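Local coordinates for ProQ/FinO domain-containing protein (Neisseria meningitidis, PDB 3MW6) that probably binds RNA as a FinO-like RNA chaperone of the ProQ/FinO family, at residues Lys37-Phe41 / Phe91-Asn95. Residues are numbered along the deposited sequence; the frame is centred on the assembly and turned at random.
Sequences KYDVF and FDLNN
The Y38 ring has L93 on one face and K37 on the other: CD2 of L93 sits 4.1 Å from the ring centroid and 12° off the normal, a CH-pi contact, while CG of K37 lies over the centre of the opposite face. The same methyl meets the F41 ring at its edge, in plane, with L93 CD2 3.9 Å from F41 CE1. One methyl thus packs over the face of Y38 and at the edge of F41. Beside it, with CG1 anti to its own carbonyl carbon (chi1 -64°), V40 sends that methyl against the hairpin loop, 3.6 Å from F91 CB and 3.3 Å from the D92 carbonyl O. The N95 amide comes up against V40 and D39, with OD1 3.6 Å from V40 CG1 and ND2 3.2 Å from D39 CB; OD1 also accepts from K45 NZ.

The turn D92-N95 is type I, closed by N95 N to D92 O, and D92 OD2 adds an Asx turn by accepting from N94 N. L93 and Y38 also touch helix 51-58, placing the contact where the loop between strands 89-91 and 97-100 meets the helical part of the ProQ/FinO domain. Mostly apolar contacts carry the side-chain packing. With no direct hydrogen bond between the segments, a single water, its oxygen 2.8 Å from L93 O and 3.1 Å from V40 N, satisfies the V40 N-H and links it to the turn carbonyl.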
loop_
_atom_site.group_PDB
_atom_site.type_symbol
_atom_site.label_atom_id
_atom_site.label_comp_id
_atom_site.label_asym_id
_atom_site.label_seq_id
_atom_site.Cartn_x
_atom_site.Cartn_y
_atom_site.Cartn_z
ATOM N N LYS A 37 -15.397 0.621 15.996
ATOM C CA LYS A 37 -16.465 0.014 15.214
ATOM C C LYS A 37 -16.016 -1.022 14.178
ATOM O O LYS A 37 -16.717 -2.002 13.937
ATOM C CB LYS A 37 -17.294 1.095 14.521
ATOM C CG LYS A 37 -18.285 0.517 13.528
ATOM C CD LYS A 37 -19.240 1.571 13.016
ATOM C CE LYS A 37 -20.284 0.951 12.108
ATOM N NZ LYS A 37 -21.397 1.900 11.849
ATOM N N TYR A 38 -14.860 -0.811 13.557
ATOM C CA TYR A 38 -14.475 -1.625 12.404
ATOM C C TYR A 38 -13.353 -2.582 12.723
ATOM O O TYR A 38 -12.237 -2.157 12.992
ATOM C CB TYR A 38 -14.062 -0.735 11.218
ATOM C CG TYR A 38 -15.188 0.106 10.702
ATOM C CD1 TYR A 38 -15.171 1.482 10.856
ATOM C CD2 TYR A 38 -16.299 -0.477 10.096
ATOM C CE1 TYR A 38 -16.217 2.265 10.395
ATOM C CE2 TYR A 38 -17.351 0.299 9.634
ATOM C CZ TYR A 38 -17.295 1.670 9.786
ATOM O OH TYR A 38 -18.320 2.460 9.341
ATOM N N ASP A 39 -13.642 -3.877 12.658
ATOM C CA ASP A 39 -12.624 -4.889 12.895
ATOM C C ASP A 39 -11.439 -4.840 11.911
ATOM O O ASP A 39 -10.312 -5.130 12.302
ATOM C CB ASP A 39 -13.246 -6.287 12.940
ATOM C CG ASP A 39 -13.702 -6.672 14.339
ATOM O OD1 ASP A 39 -13.035 -7.529 14.965
ATOM O OD2 ASP A 39 -14.711 -6.104 14.822
ATOM N N VAL A 40 -11.667 -4.488 10.647
ATOM C CA VAL A 40 -10.530 -4.422 9.721
ATOM C C VAL A 40 -9.499 -3.400 10.198
ATOM O O VAL A 40 -8.307 -3.581 10.003
ATOM C CB VAL A 40 -10.935 -4.121 8.267
ATOM C CG1 VAL A 40 -11.784 -5.254 7.714
ATOM C CG2 VAL A 40 -11.654 -2.776 8.168
ATOM N N PHE A 41 -9.953 -2.334 10.843
ATOM C CA PHE A 41 -9.020 -1.380 11.432
ATOM C C PHE A 41 -8.437 -1.864 12.750
ATOM O O PHE A 41 -7.239 -1.787 12.960
ATOM C CB PHE A 41 -9.670 -0.012 11.580
ATOM C CG PHE A 41 -9.783 0.722 10.276
ATOM C CD1 PHE A 41 -10.910 0.587 9.478
ATOM C CD2 PHE A 41 -8.730 1.495 9.814
ATOM C CE1 PHE A 41 -11.003 1.249 8.258
ATOM C CE2 PHE A 41 -8.817 2.161 8.587
ATOM C CZ PHE A 41 -9.958 2.033 7.817
ATOM N N PHE A 91 -9.450 -6.420 2.704
ATOM C CA PHE A 91 -10.763 -6.512 3.332
ATOM C C PHE A 91 -11.511 -5.182 3.257
ATOM O O PHE A 91 -10.903 -4.125 3.430
ATOM C CB PHE A 91 -10.600 -6.923 4.801
ATOM C CG PHE A 91 -10.091 -8.320 4.987
ATOM C CD1 PHE A 91 -10.938 -9.329 5.419
ATOM C CD2 PHE A 91 -8.761 -8.630 4.718
ATOM C CE1 PHE A 91 -10.479 -10.629 5.582
ATOM C CE2 PHE A 91 -8.291 -9.919 4.874
ATOM C CZ PHE A 91 -9.153 -10.930 5.320
ATOM N N ASP A 92 -12.823 -5.225 3.004
ATOM C CA ASP A 92 -13.630 -3.995 2.974
ATOM C C ASP A 92 -14.160 -3.669 4.368
ATOM O O ASP A 92 -13.815 -4.366 5.331
ATOM C CB ASP A 92 -14.754 -4.062 1.929
ATOM C CG ASP A 92 -15.781 -5.145 2.224
ATOM O OD1 ASP A 92 -16.481 -5.558 1.270
ATOM O OD2 ASP A 92 -15.883 -5.599 3.390
ATOM N N LEU A 93 -14.955 -2.607 4.490
ATOM C CA LEU A 93 -15.487 -2.198 5.800
ATOM C C LEU A 93 -16.281 -3.289 6.495
ATOM O O LEU A 93 -16.423 -3.266 7.716
ATOM C CB LEU A 93 -16.365 -0.947 5.690
ATOM C CG LEU A 93 -15.583 0.347 5.527
ATOM C CD1 LEU A 93 -16.503 1.575 5.641
ATOM C CD2 LEU A 93 -14.468 0.402 6.565
ATOM N N ASN A 94 -16.778 -4.255 5.727
ATOM C CA ASN A 94 -17.599 -5.330 6.282
ATOM C C ASN A 94 -16.827 -6.605 6.545
ATOM O O ASN A 94 -17.413 -7.686 6.675
ATOM C CB ASN A 94 -18.772 -5.632 5.352
ATOM C CG ASN A 94 -19.746 -4.480 5.262
ATOM O OD1 ASN A 94 -19.947 -3.745 6.234
ATOM N ND2 ASN A 94 -20.347 -4.303 4.092
ATOM N N ASN A 95 -15.508 -6.478 6.611
ATOM C CA ASN A 95 -14.655 -7.624 6.866
ATOM C C ASN A 95 -14.840 -8.730 5.835
ATOM O O ASN A 95 -14.737 -9.910 6.147
ATOM C CB ASN A 95 -14.867 -8.149 8.282
ATOM C CG ASN A 95 -13.562 -8.362 9.019
ATOM O OD1 ASN A 95 -12.538 -8.692 8.415
ATOM N ND2 ASN A 95 -13.583 -8.161 10.330
HETATM O O HOH W 1 -14.630 -4.014 9.707
#